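Local coordinates for ureidoglycolate hydrolase (Arabidopsis thaliana, PDB 4PXE), which hydrolyses (S)-ureidoglycolate to glyoxylate, ammonium and carbon dioxide in purine breakdown, using two manganese ions per subunit, at residues K356-S368 with K418-D430. Residues are numbered along the deposited sequence; the frame is centred on the assembly and turned at random.
Sequences KKMAEAATELNLS and KVLSLTLAKLSLD
Helices 356-364 and 418-429 cross obliquely, with N-to-C directions 126° apart and axes 8.8 Å at closest approach, A361 CA facing V419 CA and M358 CA facing T423 CA. A361 is the knob at the crossing: its methyl drops into the hole formed by V419, L422, T423 and K426, and CB comes within 3.4 Å of T423 OG1. That hydroxyl spends its donor on its own helix, bonding V419 O from above the carbonyl plane while T423 N reaches the same oxygen from the opposite face, and OG1 presses on the A361 methyl by van der Waals contact. T423 CG2, anti to the backbone N (chi1 -55° for OG1), lies against M358 CG. Beyond the knob, L365 and L422 reach toward each other tip to tip, L422 CD2 lying against L365 CG; the side chains of L367 and V419 cross, L367 CD1 3.6 Å from V419 CG2. L367 is brought there by a Schellman motif, in which N366 takes a positive phi and L367 N bonds A362 O. In this M20-family amidohydrolase, helix 410-429 is the last helix of the chain and packs on helix 352-364 and also on strand 201-209, where L205 touches T423 and L427. On the outer side K426 bends at its last torsion (chi4 -59°) to put NZ 2.7 Å from E364 OE2, on the syn side, with a weaker bond to OE1. A methionine in place of K426 would probably leave the E364 carboxylate without its charged mate. K357, bent at chi2, lays CD on K426 CB and sends NZ to D430 OD1, a loose 3.6 Å salt bridge.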
ATOM      1  N   LYS A 356      -2.068 -24.376  38.880  1.00 16.06           N
ATOM      2  CA  LYS A 356      -2.337 -25.576  39.650  1.00 17.57           C
ATOM      3  C   LYS A 356      -3.715 -26.141  39.322  1.00 18.51           C
ATOM      4  O   LYS A 356      -3.845 -27.338  39.055  1.00 17.17           O
ATOM      5  CB  LYS A 356      -2.239 -25.251  41.141  1.00 18.62           C
ATOM      6  CG  LYS A 356      -2.520 -26.420  42.067  1.00 18.99           C
ATOM      7  CD  LYS A 356      -2.432 -25.945  43.517  1.00 19.51           C
ATOM      8  CE  LYS A 356      -2.596 -27.082  44.511  1.00 19.37           C
ATOM      9  NZ  LYS A 356      -3.991 -27.578  44.576  1.00 22.87           N
ATOM     10  N   LYS A 357      -4.735 -25.286  39.334  1.00 17.02           N
ATOM     11  CA  LYS A 357      -6.111 -25.720  39.086  1.00 18.24           C
ATOM     12  C   LYS A 357      -6.272 -26.242  37.657  1.00 19.04           C
ATOM     13  O   LYS A 357      -6.952 -27.243  37.423  1.00 17.09           O
ATOM     14  CB  LYS A 357      -7.106 -24.579  39.306  1.00 21.51           C
ATOM     15  CG  LYS A 357      -7.386 -24.208  40.748  1.00 31.16           C
ATOM     16  CD  LYS A 357      -8.281 -25.216  41.442  1.00 31.19           C
ATOM     17  CE  LYS A 357      -8.733 -24.669  42.782  1.00 36.39           C
ATOM     18  NZ  LYS A 357      -9.039 -25.764  43.730  1.00 37.39           N
ATOM     19  N   MET A 358      -5.653 -25.554  36.703  1.00 16.09           N
ATOM     20  CA  MET A 358      -5.715 -25.978  35.307  1.00 17.10           C
ATOM     21  C   MET A 358      -5.079 -27.353  35.092  1.00 16.75           C
ATOM     22  O   MET A 358      -5.637 -28.210  34.393  1.00 15.12           O
ATOM     23  CB  MET A 358      -5.042 -24.941  34.400  1.00 17.46           C
ATOM     24  CG  MET A 358      -5.791 -23.622  34.236  1.00 16.83           C
ATOM     25  SD  MET A 358      -4.907 -22.567  33.073  1.00 23.29           S
ATOM     26  CE  MET A 358      -4.169 -23.861  32.190  1.00 14.09           C
ATOM     27  N   ALA A 359      -3.907 -27.567  35.678  1.00 16.70           N
ATOM     28  CA  ALA A 359      -3.235 -28.856  35.573  1.00 17.57           C
ATOM     29  C   ALA A 359      -4.051 -29.971  36.231  1.00 18.15           C
ATOM     30  O   ALA A 359      -4.155 -31.075  35.689  1.00 18.29           O
ATOM     31  CB  ALA A 359      -1.837 -28.784  36.160  1.00 17.88           C
ATOM     32  N   GLU A 360      -4.645 -29.667  37.381  1.00 16.53           N
ATOM     33  CA  GLU A 360      -5.522 -30.615  38.067  1.00 15.69           C
ATOM     34  C   GLU A 360      -6.729 -30.960  37.215  1.00 16.42           C
ATOM     35  O   GLU A 360      -7.108 -32.128  37.120  1.00 17.03           O
ATOM     36  CB  GLU A 360      -5.960 -30.075  39.434  1.00 19.27           C
ATOM     37  CG  GLU A 360      -4.833 -30.102  40.456  1.00 20.52           C
ATOM     38  CD  GLU A 360      -5.123 -29.303  41.716  1.00 24.99           C
ATOM     39  OE1 GLU A 360      -6.199 -28.671  41.822  1.00 25.00           O
ATOM     40  OE2 GLU A 360      -4.241 -29.309  42.604  1.00 23.35           O
ATOM     41  N   ALA A 361      -7.331 -29.950  36.592  1.00 16.33           N
ATOM     42  CA  ALA A 361      -8.492 -30.178  35.741  1.00 16.16           C
ATOM     43  C   ALA A 361      -8.143 -31.083  34.562  1.00 15.53           C
ATOM     44  O   ALA A 361      -8.869 -32.037  34.274  1.00 14.45           O
ATOM     45  CB  ALA A 361      -9.074 -28.857  35.262  1.00 17.01           C
ATOM     46  N   ALA A 362      -7.033 -30.797  33.884  1.00 12.99           N
ATOM     47  CA  ALA A 362      -6.593 -31.644  32.775  1.00 14.54           C
ATOM     48  C   ALA A 362      -6.358 -33.091  33.223  1.00 15.96           C
ATOM     49  O   ALA A 362      -6.794 -34.031  32.561  1.00 15.16           O
ATOM     50  CB  ALA A 362      -5.340 -31.059  32.108  1.00 14.87           C
ATOM     51  N   THR A 363      -5.698 -33.265  34.360  1.00 16.44           N
ATOM     52  CA  THR A 363      -5.476 -34.595  34.918  1.00 18.67           C
ATOM     53  C   THR A 363      -6.791 -35.327  35.237  1.00 18.04           C
ATOM     54  O   THR A 363      -6.948 -36.505  34.901  1.00 17.41           O
ATOM     55  CB  THR A 363      -4.590 -34.513  36.171  1.00 19.68           C
ATOM     56  OG1 THR A 363      -3.339 -33.904  35.825  1.00 23.19           O
ATOM     57  CG2 THR A 363      -4.331 -35.907  36.739  1.00 21.79           C
ATOM     58  N   GLU A 364      -7.734 -34.630  35.862  1.00 16.86           N
ATOM     59  CA  GLU A 364      -9.034 -35.231  36.185  1.00 17.64           C
ATOM     60  C   GLU A 364      -9.808 -35.654  34.944  1.00 17.43           C
ATOM     61  O   GLU A 364     -10.645 -36.555  35.002  1.00 19.71           O
ATOM     62  CB  GLU A 364      -9.881 -34.275  37.029  1.00 20.39           C
ATOM     63  CG  GLU A 364      -9.340 -34.102  38.431  1.00 27.06           C
ATOM     64  CD  GLU A 364     -10.088 -33.061  39.232  1.00 34.53           C
ATOM     65  OE1 GLU A 364     -11.292 -32.849  38.962  1.00 31.37           O
ATOM     66  OE2 GLU A 364      -9.465 -32.453  40.132  1.00 40.33           O
ATOM     67  N   LEU A 365      -9.526 -34.996  33.824  1.00 15.05           N
ATOM     68  CA  LEU A 365     -10.208 -35.292  32.561  1.00 14.61           C
ATOM     69  C   LEU A 365      -9.433 -36.290  31.719  1.00 15.01           C
ATOM     70  O   LEU A 365      -9.793 -36.547  30.559  1.00 16.48           O
ATOM     71  CB  LEU A 365     -10.426 -33.998  31.764  1.00 13.97           C
ATOM     72  CG  LEU A 365     -11.481 -33.074  32.371  1.00 14.96           C
ATOM     73  CD1 LEU A 365     -11.333 -31.654  31.826  1.00 15.82           C
ATOM     74  CD2 LEU A 365     -12.873 -33.625  32.084  1.00 18.63           C
ATOM     75  N   ASN A 366      -8.355 -36.828  32.284  1.00 14.92           N
ATOM     76  CA  ASN A 366      -7.503 -37.797  31.593  1.00 16.82           C
ATOM     77  C   ASN A 366      -6.885 -37.215  30.325  1.00 18.01           C
ATOM     78  O   ASN A 366      -6.717 -37.908  29.321  1.00 19.43           O
ATOM     79  CB  ASN A 366      -8.277 -39.087  31.273  1.00 20.24           C
ATOM     80  CG  ASN A 366      -8.808 -39.767  32.517  1.00 24.38           C
ATOM     81  OD1 ASN A 366     -10.011 -39.990  32.655  1.00 28.74           O
ATOM     82  ND2 ASN A 366      -7.912 -40.095  33.431  1.00 24.55           N
ATOM     83  N   LEU A 367      -6.548 -35.932  30.386  1.00 15.36           N
ATOM     84  CA  LEU A 367      -5.927 -35.233  29.264  1.00 14.78           C
ATOM     85  C   LEU A 367      -4.458 -34.993  29.556  1.00 16.88           C
ATOM     86  O   LEU A 367      -4.097 -34.584  30.655  1.00 19.81           O
ATOM     87  CB  LEU A 367      -6.629 -33.899  29.010  1.00 13.92           C
ATOM     88  CG  LEU A 367      -8.096 -33.998  28.581  1.00 15.60           C
ATOM     89  CD1 LEU A 367      -8.750 -32.637  28.565  1.00 16.75           C
ATOM     90  CD2 LEU A 367      -8.216 -34.657  27.208  1.00 19.11           C
ATOM     91  N   SER A 368      -3.606 -35.257  28.573  1.00 15.38           N
ATOM     92  CA  SER A 368      -2.182 -35.027  28.744  1.00 16.17           C
ATOM     93  C   SER A 368      -1.878 -33.533  28.613  1.00 19.04           C
ATOM     94  O   SER A 368      -2.574 -32.803  27.894  1.00 18.19           O
ATOM     95  CB  SER A 368      -1.390 -35.817  27.711  1.00 18.06           C
ATOM     96  OG  SER A 368      -1.740 -35.401  26.398  1.00 17.14           O
ATOM     97  N   LYS A 418     -13.572 -28.447  27.883  1.00 12.42           N
ATOM     98  CA  LYS A 418     -13.755 -29.220  29.109  1.00 13.31           C
ATOM     99  C   LYS A 418     -12.818 -28.752  30.209  1.00 13.37           C
ATOM    100  O   LYS A 418     -13.244 -28.615  31.360  1.00 14.14           O
ATOM    101  CB  LYS A 418     -13.552 -30.711  28.850  1.00 15.75           C
ATOM    102  CG  LYS A 418     -14.653 -31.356  28.030  1.00 16.54           C
ATOM    103  CD  LYS A 418     -14.295 -32.799  27.732  1.00 23.35           C
ATOM    104  CE  LYS A 418     -15.353 -33.463  26.886  1.00 29.53           C
ATOM    105  NZ  LYS A 418     -14.885 -34.780  26.378  1.00 33.13           N
ATOM    106  N   VAL A 419     -11.553 -28.517  29.876  1.00 12.60           N
ATOM    107  CA  VAL A 419     -10.610 -28.006  30.868  1.00 13.62           C
ATOM    108  C   VAL A 419     -11.046 -26.629  31.366  1.00 13.74           C
ATOM    109  O   VAL A 419     -10.996 -26.346  32.564  1.00 14.94           O
ATOM    110  CB  VAL A 419      -9.177 -27.961  30.316  1.00 13.37           C
ATOM    111  CG1 VAL A 419      -8.231 -27.259  31.306  1.00 15.13           C
ATOM    112  CG2 VAL A 419      -8.689 -29.367  29.999  1.00 14.70           C
ATOM    113  N   LEU A 420     -11.509 -25.783  30.453  1.00 13.26           N
ATOM    114  CA  LEU A 420     -12.019 -24.473  30.843  1.00 13.79           C
ATOM    115  C   LEU A 420     -13.220 -24.578  31.784  1.00 14.15           C
ATOM    116  O   LEU A 420     -13.257 -23.910  32.820  1.00 15.57           O
ATOM    117  CB  LEU A 420     -12.379 -23.653  29.610  1.00 13.75           C
ATOM    118  CG  LEU A 420     -12.910 -22.250  29.900  1.00 13.44           C
ATOM    119  CD1 LEU A 420     -11.892 -21.422  30.677  1.00 14.93           C
ATOM    120  CD2 LEU A 420     -13.285 -21.546  28.592  1.00 13.52           C
ATOM    121  N   SER A 421     -14.187 -25.425  31.430  1.00 13.52           N
ATOM    122  CA  SER A 421     -15.365 -25.648  32.266  1.00 15.02           C
ATOM    123  C   SER A 421     -14.983 -26.083  33.674  1.00 14.80           C
ATOM    124  O   SER A 421     -15.488 -25.552  34.675  1.00 15.02           O
ATOM    125  CB  SER A 421     -16.249 -26.728  31.648  1.00 16.36           C
ATOM    126  OG  SER A 421     -16.797 -26.316  30.408  1.00 16.15           O
ATOM    127  N   LEU A 422     -14.101 -27.069  33.752  1.00 13.97           N
ATOM    128  CA  LEU A 422     -13.759 -27.663  35.038  1.00 13.07           C
ATOM    129  C   LEU A 422     -12.902 -26.709  35.864  1.00 15.06           C
ATOM    130  O   LEU A 422     -13.051 -26.637  37.084  1.00 16.10           O
ATOM    131  CB  LEU A 422     -13.051 -29.006  34.818  1.00 15.00           C
ATOM    132  CG  LEU A 422     -12.797 -29.865  36.056  1.00 17.61           C
ATOM    133  CD1 LEU A 422     -14.071 -30.039  36.900  1.00 16.27           C
ATOM    134  CD2 LEU A 422     -12.253 -31.204  35.612  1.00 16.31           C
ATOM    135  N   THR A 423     -12.018 -25.963  35.212  1.00 14.62           N
ATOM    136  CA  THR A 423     -11.206 -24.978  35.924  1.00 14.35           C
ATOM    137  C   THR A 423     -12.070 -23.824  36.447  1.00 15.98           C
ATOM    138  O   THR A 423     -11.896 -23.386  37.589  1.00 16.76           O
ATOM    139  CB  THR A 423     -10.061 -24.423  35.032  1.00 13.57           C
ATOM    140  OG1 THR A 423      -9.275 -25.510  34.522  1.00 15.37           O
ATOM    141  CG2 THR A 423      -9.154 -23.509  35.844  1.00 17.73           C
ATOM    142  N   LEU A 424     -13.014 -23.349  35.638  1.00 15.00           N
ATOM    143  CA  LEU A 424     -13.969 -22.322  36.074  1.00 14.84           C
ATOM    144  C   LEU A 424     -14.735 -22.801  37.301  1.00 15.67           C
ATOM    145  O   LEU A 424     -14.927 -22.040  38.252  1.00 16.96           O
ATOM    146  CB  LEU A 424     -14.972 -22.006  34.961  1.00 15.97           C
ATOM    147  CG  LEU A 424     -14.473 -21.175  33.779  1.00 14.88           C
ATOM    148  CD1 LEU A 424     -15.524 -21.181  32.684  1.00 17.59           C
ATOM    149  CD2 LEU A 424     -14.140 -19.748  34.205  1.00 17.37           C
ATOM    150  N   ALA A 425     -15.195 -24.045  37.243  1.00 15.53           N
ATOM    151  CA  ALA A 425     -15.991 -24.636  38.315  1.00 15.97           C
ATOM    152  C   ALA A 425     -15.177 -24.701  39.597  1.00 16.56           C
ATOM    153  O   ALA A 425     -15.661 -24.318  40.674  1.00 19.16           O
ATOM    154  CB  ALA A 425     -16.454 -26.029  37.909  1.00 16.70           C
ATOM    155  N   LYS A 426     -13.944 -25.193  39.490  1.00 17.97           N
ATOM    156  CA  LYS A 426     -13.075 -25.309  40.660  1.00 21.18           C
ATOM    157  C   LYS A 426     -12.805 -23.948  41.287  1.00 21.03           C
ATOM    158  O   LYS A 426     -12.875 -23.786  42.508  1.00 22.21           O
ATOM    159  CB  LYS A 426     -11.762 -26.003  40.303  1.00 21.52           C
ATOM    160  CG  LYS A 426     -11.907 -27.468  39.940  1.00 22.68           C
ATOM    161  CD  LYS A 426     -10.564 -28.060  39.527  1.00 26.07           C
ATOM    162  CE  LYS A 426     -10.688 -29.551  39.238  1.00 29.86           C
ATOM    163  NZ  LYS A 426     -11.174 -30.327  40.417  1.00 35.09           N
ATOM    164  N   LEU A 427     -12.500 -22.961  40.459  1.00 17.55           N
ATOM    165  CA  LEU A 427     -12.231 -21.620  40.958  1.00 19.37           C
ATOM    166  C   LEU A 427     -13.476 -20.971  41.563  1.00 19.58           C
ATOM    167  O   LEU A 427     -13.380 -20.244  42.553  1.00 19.93           O
ATOM    168  CB  LEU A 427     -11.641 -20.753  39.848  1.00 18.93           C
ATOM    169  CG  LEU A 427     -10.235 -21.191  39.438  1.00 20.56           C
ATOM    170  CD1 LEU A 427      -9.782 -20.456  38.184  1.00 21.77           C
ATOM    171  CD2 LEU A 427      -9.249 -20.963  40.582  1.00 27.24           C
ATOM    172  N   SER A 428     -14.638 -21.227  40.968  1.00 19.10           N
ATOM    173  CA  SER A 428     -15.893 -20.663  41.466  1.00 18.68           C
ATOM    174  C   SER A 428     -16.167 -21.088  42.909  1.00 21.18           C
ATOM    175  O   SER A 428     -16.710 -20.315  43.700  1.00 22.74           O
ATOM    176  CB  SER A 428     -17.069 -21.058  40.568  1.00 19.46           C
ATOM    177  OG  SER A 428     -18.312 -20.633  41.126  1.00 19.22           O
ATOM    178  N   LEU A 429     -15.762 -22.305  43.251  1.00 19.44           N
ATOM    179  CA  LEU A 429     -16.037 -22.849  44.580  1.00 20.70           C
ATOM    180  C   LEU A 429     -14.924 -22.568  45.595  1.00 27.91           C
ATOM    181  O   LEU A 429     -15.090 -22.837  46.790  1.00 29.22           O
ATOM    182  CB  LEU A 429     -16.298 -24.356  44.479  1.00 24.42           C
ATOM    183  CG  LEU A 429     -17.441 -24.792  43.557  1.00 24.86           C
ATOM    184  CD1 LEU A 429     -17.685 -26.294  43.671  1.00 36.26           C
ATOM    185  CD2 LEU A 429     -18.722 -24.013  43.837  1.00 23.95           C
ATOM    186  N   ASP A 430     -13.807 -22.010  45.136  1.00 32.06           N
ATOM    187  CA  ASP A 430     -12.648 -21.779  46.002  1.00 35.35           C
ATOM    188  C   ASP A 430     -12.786 -20.523  46.853  1.00 44.84           C
ATOM    189  O   ASP A 430     -13.898 -20.036  47.073  1.00 44.26           O
ATOM    190  CB  ASP A 430     -11.362 -21.692  45.181  1.00 33.99           C
ATOM    191  CG  ASP A 430     -10.251 -22.529  45.768  1.00 44.62           C
ATOM    192  OD1 ASP A 430     -10.539 -23.671  46.189  1.00 45.62           O
ATOM    193  OD2 ASP A 430      -9.100 -22.046  45.822  1.00 50.62           O
ATOM    194  OXT ASP A 430     -11.798 -19.945  47.317  1.00 45.77           O
TER
HETATM  195  O   HOH W   1      -8.425 -29.658  41.926  1.00 36.64           O